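Local coordinates for PCF11 protein (Saccharomyces cerevisiae, PDB 1SZ9) that probably binds the carboxy-terminal domain of RNA polymerase II through its CTD-interacting domain, as a factor in 3'-end processing of messenger RNA, at residues V9-S14 against T31-E36; P25-L30 against L67-K72. All coordinates share one frame; numbering follows the deposited sequence.

Both contacts share helix 24-36, which packs through its second half against helix 3-16 in contact 1 and through its first half against helix 57-73 in contact 2. Their centres lie about 10 Å apart, contact 2 being the deeper: its centre is about 9 Å from that of the chain, against about 14 Å for contact 1. The two meet directly. Thr31 OG1 and Ser69 OG are 2.7 Å apart, a probable hydrogen bond from helix 24-36 to helix 57-73, while Phe12 CE1 comes within 3.6 Å of Leu30 O. Ala34 CB also packs on Ile70 CG1, at 3.9 Å, so three helices of the CTD-interacting domain close on one another here.

Contact 1 of 2, residues V9-S14 against T31-E36; sequences VKDFNS and TKLAEE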
loop_
_atom_site.group_PDB
_atom_site.type_symbol
_atom_site.label_atom_id
_atom_site.label_comp_id
_atom_site.label_asym_id
_atom_site.label_seq_id
_atom_site.Cartn_x
_atom_site.Cartn_y
_atom_site.Cartn_z
ATOM N N VAL A 9 -15.501 -1.088 -10.084
ATOM C CA VAL A 9 -14.134 -0.644 -10.306
ATOM C C VAL A 9 -14.062 0.869 -10.514
ATOM O O VAL A 9 -13.174 1.527 -9.968
ATOM C CB VAL A 9 -13.490 -1.389 -11.509
ATOM C CG1 VAL A 9 -12.157 -0.746 -11.892
ATOM C CG2 VAL A 9 -13.257 -2.854 -11.141
ATOM N N LYS A 10 -14.999 1.427 -11.284
ATOM C CA LYS A 10 -14.997 2.871 -11.525
ATOM C C LYS A 10 -15.262 3.620 -10.229
ATOM O O LYS A 10 -14.714 4.689 -9.986
ATOM C CB LYS A 10 -16.051 3.256 -12.565
ATOM C CG LYS A 10 -15.626 2.978 -13.987
ATOM C CD LYS A 10 -16.691 3.411 -14.981
ATOM C CE LYS A 10 -16.211 3.227 -16.411
ATOM N NZ LYS A 10 -17.276 3.626 -17.381
ATOM N N ASP A 11 -16.114 3.042 -9.399
ATOM C CA ASP A 11 -16.456 3.636 -8.122
ATOM C C ASP A 11 -15.207 3.615 -7.227
ATOM O O ASP A 11 -14.940 4.585 -6.506
ATOM C CB ASP A 11 -17.617 2.838 -7.508
ATOM C CG ASP A 11 -18.043 3.347 -6.138
ATOM O OD1 ASP A 11 -18.285 4.565 -5.971
ATOM O OD2 ASP A 11 -18.158 2.510 -5.217
ATOM N N PHE A 12 -14.437 2.525 -7.291
ATOM C CA PHE A 12 -13.208 2.401 -6.480
ATOM C C PHE A 12 -12.234 3.490 -6.927
ATOM O O PHE A 12 -11.692 4.224 -6.099
ATOM C CB PHE A 12 -12.550 1.016 -6.674
ATOM C CG PHE A 12 -11.442 0.708 -5.687
ATOM C CD1 PHE A 12 -11.725 0.144 -4.441
ATOM C CD2 PHE A 12 -10.114 0.962 -6.013
ATOM C CE1 PHE A 12 -10.696 -0.170 -3.534
ATOM C CE2 PHE A 12 -9.077 0.653 -5.103
ATOM C CZ PHE A 12 -9.381 0.084 -3.866
ATOM N N ASN A 13 -12.024 3.597 -8.237
ATOM C CA ASN A 13 -11.107 4.606 -8.782
ATOM C C ASN A 13 -11.535 6.026 -8.424
ATOM O O ASN A 13 -10.718 6.858 -8.047
ATOM C CB ASN A 13 -11.014 4.507 -10.312
ATOM C CG ASN A 13 -10.111 3.379 -10.779
ATOM O OD1 ASN A 13 -8.922 3.357 -10.476
ATOM N ND2 ASN A 13 -10.671 2.443 -11.531
ATOM N N SER A 14 -12.828 6.295 -8.556
ATOM C CA SER A 14 -13.376 7.616 -8.273
ATOM C C SER A 14 -13.096 8.055 -6.837
ATOM O O SER A 14 -12.727 9.204 -6.570
ATOM C CB SER A 14 -14.883 7.592 -8.551
ATOM O OG SER A 14 -15.510 8.780 -8.113
ATOM N N THR A 31 -11.300 0.051 1.925
ATOM C CA THR A 31 -11.013 -1.243 2.547
ATOM C C THR A 31 -12.277 -2.118 2.541
ATOM O O THR A 31 -12.210 -3.315 2.288
ATOM C CB THR A 31 -10.518 -1.040 4.006
ATOM O OG1 THR A 31 -9.384 -0.164 3.991
ATOM C CG2 THR A 31 -10.118 -2.383 4.662
ATOM N N LYS A 32 -13.428 -1.508 2.819
ATOM C CA LYS A 32 -14.696 -2.226 2.828
ATOM C C LYS A 32 -15.038 -2.686 1.402
ATOM O O LYS A 32 -15.525 -3.793 1.207
ATOM C CB LYS A 32 -15.809 -1.328 3.386
ATOM C CG LYS A 32 -15.686 -1.049 4.880
ATOM C CD LYS A 32 -16.613 0.099 5.309
ATOM C CE LYS A 32 -18.077 -0.249 5.075
ATOM N NZ LYS A 32 -18.970 0.824 5.555
ATOM N N LEU A 33 -14.779 -1.840 0.408
ATOM C CA LEU A 33 -15.027 -2.224 -0.981
ATOM C C LEU A 33 -14.126 -3.420 -1.357
ATOM O O LEU A 33 -14.534 -4.323 -2.098
ATOM C CB LEU A 33 -14.737 -1.046 -1.928
ATOM C CG LEU A 33 -15.795 0.063 -2.052
ATOM C CD1 LEU A 33 -15.251 1.245 -2.860
ATOM C CD2 LEU A 33 -17.045 -0.516 -2.742
ATOM N N ALA A 34 -12.896 -3.412 -0.852
ATOM C CA ALA A 34 -11.951 -4.486 -1.147
ATOM C C ALA A 34 -12.394 -5.796 -0.469
ATOM O O ALA A 34 -12.230 -6.872 -1.020
ATOM C CB ALA A 34 -10.544 -4.082 -0.694
ATOM N N GLU A 35 -12.971 -5.680 0.718
ATOM C CA GLU A 35 -13.474 -6.826 1.480
ATOM C C GLU A 35 -14.710 -7.439 0.798
ATOM O O GLU A 35 -14.859 -8.655 0.708
ATOM C CB GLU A 35 -13.849 -6.352 2.896
ATOM C CG GLU A 35 -14.635 -7.335 3.780
ATOM C CD GLU A 35 -13.735 -8.296 4.561
ATOM O OE1 GLU A 35 -12.618 -7.906 4.934
ATOM O OE2 GLU A 35 -14.153 -9.435 4.833
ATOM N N GLU A 36 -15.582 -6.579 0.301
ATOM C CA GLU A 36 -16.824 -7.010 -0.321
ATOM C C GLU A 36 -16.760 -7.398 -1.787
ATOM O O GLU A 36 -17.697 -7.985 -2.315
ATOM C CB GLU A 36 -17.861 -5.908 -0.147
ATOM C CG GLU A 36 -18.337 -5.735 1.272
ATOM C CD GLU A 36 -18.930 -4.364 1.509
ATOM O OE1 GLU A 36 -19.535 -3.796 0.569
ATOM O OE2 GLU A 36 -18.800 -3.853 2.642
#
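Phe12 and Leu33 join helix 3-16 to helix 24-36, the first two helices in the ARM-repeat-like stack that makes up the CTD-interacting domain. The touching atoms are Phe12 CD1 and Leu33 CD1, 4.0 Å apart, with the methyl meeting the ring obliquely. Leu33 CB lies almost as near, 4.1 Å from the same Phe12 CD1. The two side chains slide past each other in opposite directions, with that one ring atom lying against both CB and CD1 of the leucine. Phe12 has CG anti to its backbone N (chi1 -169°), which carries the ring out from its helix toward helix 24-36. The CB of Leu33 points toward helix 3-16, and the branched end of the side chain also reaches Asp11, whose side chain crosses it at about a right angle.

Farther out, the ring of Phe12 is stacked with Phe44 and touches Ala47 and Ile48, so helix 41-54 packs on it from outside the pair. Behind Leu33, Thr31 touches Asn73 and Val74, and the carbonyl of Ala34 is hydrogen-bonded to the hydroxyl of Tyr78. The contact therefore runs from a buried ring to a partly exposed border, where the carboxylate of Asp11 lies against hydrocarbon: Asp11 OD2 sits 4.0 Å from Leu33 CD1 and 4.1 Å from Leu33 CD2, nearly equidistant from the two methyls.

Contact 2 of 2, residues P25-L30 against L67-K72; sequences PIITTL and LDSICK
Ile27 meets Ser69 where helix 24-36 packs on helix 57-73, in the right-handed, ARM-repeat-like helical superhelix of the CTD-interacting domain. Their CA atoms are 7.1 Å apart, close enough for a small serine and one isoleucine methyl to bridge the backbones. From the CB of Ile27 the side chain forks. With CG1 anti to the carbonyl carbon (chi1 -77°), CG2 lies anti to the backbone N, where it reaches Ser69: CG2 of Ile27 is 3.6 Å from Ser69 CB and 3.7 Å from Ser69 OG. The Ile27 side chain also touches Asn22. Ser69 points its CB at helix 24-36, and with OG anti to the backbone N (chi1 180°) the hydroxyl lies alongside the Ile27 methyl. Its strongest polar partner is Thr31 OG1, itself bonded to the carbonyl oxygen of Ile27; a weak bond links it to Asn73 ND2.

Leu30 and Ile70, both buried, extend the contact, Leu30 lying about one turn on from Ile27. Leu30 sends its side chain to Phe12, Ile15 and Leu16 of helix 3-16, and Ile70 also packs on Tyr78 and Ile48. Across this pair a methyl faces a backbone oxygen, Ile70 CD1 standing 4.2 Å from Leu30 O.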
loop_
_atom_site.group_PDB
_atom_site.type_symbol
_atom_site.label_atom_id
_atom_site.label_comp_id
_atom_site.label_asym_id
_atom_site.label_seq_id
_atom_site.Cartn_x
_atom_site.Cartn_y
_atom_site.Cartn_z
ATOM N N PRO A 25 -12.206 8.234 6.510
ATOM C CA PRO A 25 -13.453 7.751 5.886
ATOM C C PRO A 25 -13.206 7.093 4.538
ATOM O O PRO A 25 -13.764 6.042 4.245
ATOM C CB PRO A 25 -14.298 9.023 5.739
ATOM C CG PRO A 25 -13.802 9.897 6.821
ATOM C CD PRO A 25 -12.306 9.672 6.805
ATOM N N ILE A 26 -12.363 7.721 3.724
ATOM C CA ILE A 26 -12.027 7.199 2.402
ATOM C C ILE A 26 -11.211 5.902 2.486
ATOM O O ILE A 26 -11.515 4.909 1.822
ATOM C CB ILE A 26 -11.213 8.234 1.573
ATOM C CG1 ILE A 26 -12.090 9.437 1.199
ATOM C CG2 ILE A 26 -10.642 7.575 0.340
ATOM C CD1 ILE A 26 -11.330 10.532 0.429
ATOM N N ILE A 27 -10.169 5.907 3.299
ATOM C CA ILE A 27 -9.351 4.704 3.421
ATOM C C ILE A 27 -10.202 3.535 3.900
ATOM O O ILE A 27 -10.118 2.430 3.365
ATOM C CB ILE A 27 -8.154 4.949 4.376
ATOM C CG1 ILE A 27 -7.079 5.757 3.632
ATOM C CG2 ILE A 27 -7.568 3.628 4.872
ATOM C CD1 ILE A 27 -6.086 6.403 4.568
ATOM N N THR A 28 -11.036 3.785 4.895
ATOM C CA THR A 28 -11.891 2.726 5.423
ATOM C C THR A 28 -12.920 2.269 4.393
ATOM O O THR A 28 -13.220 1.082 4.299
ATOM C CB THR A 28 -12.597 3.199 6.711
ATOM O OG1 THR A 28 -11.623 3.269 7.764
ATOM C CG2 THR A 28 -13.710 2.214 7.122
ATOM N N THR A 29 -13.453 3.209 3.618
ATOM C CA THR A 29 -14.437 2.869 2.600
ATOM C C THR A 29 -13.784 2.037 1.498
ATOM O O THR A 29 -14.382 1.076 1.011
ATOM C CB THR A 29 -15.113 4.146 2.033
ATOM O OG1 THR A 29 -15.880 4.765 3.080
ATOM C CG2 THR A 29 -16.047 3.803 0.868
ATOM N N LEU A 30 -12.560 2.386 1.108
ATOM C CA LEU A 30 -11.852 1.602 0.094
ATOM C C LEU A 30 -11.570 0.171 0.622
ATOM O O LEU A 30 -11.604 -0.798 -0.140
ATOM C CB LEU A 30 -10.525 2.279 -0.287
ATOM C CG LEU A 30 -10.597 3.583 -1.100
ATOM C CD1 LEU A 30 -9.190 4.224 -1.215
ATOM C CD2 LEU A 30 -11.176 3.273 -2.508
ATOM N N LEU A 67 -3.321 0.884 0.633
ATOM C CA LEU A 67 -2.745 -0.441 0.396
ATOM C C LEU A 67 -2.531 -1.150 1.749
ATOM O O LEU A 67 -2.864 -2.321 1.915
ATOM C CB LEU A 67 -1.392 -0.287 -0.319
ATOM C CG LEU A 67 -0.575 -1.528 -0.725
ATOM C CD1 LEU A 67 0.419 -1.149 -1.841
ATOM C CD2 LEU A 67 0.183 -2.098 0.481
ATOM N N ASP A 68 -1.975 -0.412 2.703
ATOM C CA ASP A 68 -1.706 -0.921 4.045
ATOM C C ASP A 68 -2.999 -1.373 4.754
ATOM O O ASP A 68 -3.052 -2.460 5.319
ATOM C CB ASP A 68 -1.038 0.182 4.882
ATOM C CG ASP A 68 -0.671 -0.281 6.275
ATOM O OD1 ASP A 68 0.348 -0.981 6.431
ATOM O OD2 ASP A 68 -1.406 0.049 7.220
ATOM N N SER A 69 -4.029 -0.532 4.719
ATOM C CA SER A 69 -5.299 -0.849 5.377
ATOM C C SER A 69 -5.939 -2.099 4.768
ATOM O O SER A 69 -6.362 -3.006 5.483
ATOM C CB SER A 69 -6.252 0.357 5.296
ATOM O OG SER A 69 -7.495 0.088 5.923
ATOM N N ILE A 70 -5.987 -2.156 3.443
ATOM C CA ILE A 70 -6.547 -3.310 2.760
ATOM C C ILE A 70 -5.801 -4.604 3.123
ATOM O O ILE A 70 -6.418 -5.633 3.421
ATOM C CB ILE A 70 -6.530 -3.082 1.225
ATOM C CG1 ILE A 70 -7.615 -2.052 0.858
ATOM C CG2 ILE A 70 -6.710 -4.413 0.471
ATOM C CD1 ILE A 70 -7.433 -1.448 -0.531
ATOM N N CYS A 71 -4.473 -4.563 3.122
ATOM C CA CYS A 71 -3.711 -5.754 3.468
ATOM C C CYS A 71 -3.852 -6.185 4.927
ATOM O O CYS A 71 -4.014 -7.368 5.216
ATOM C CB CYS A 71 -2.239 -5.551 3.134
ATOM S SG CYS A 71 -1.951 -5.517 1.366
ATOM N N LYS A 72 -3.781 -5.227 5.844
ATOM C CA LYS A 72 -3.901 -5.524 7.270
ATOM C C LYS A 72 -5.304 -5.943 7.731
ATOM O O LYS A 72 -5.442 -6.749 8.645
ATOM C CB LYS A 72 -3.482 -4.313 8.093
ATOM C CG LYS A 72 -1.983 -4.193 8.295
ATOM C CD LYS A 72 -1.653 -2.964 9.111
ATOM C CE LYS A 72 -0.159 -2.865 9.404
ATOM N NZ LYS A 72 0.125 -1.549 10.030
#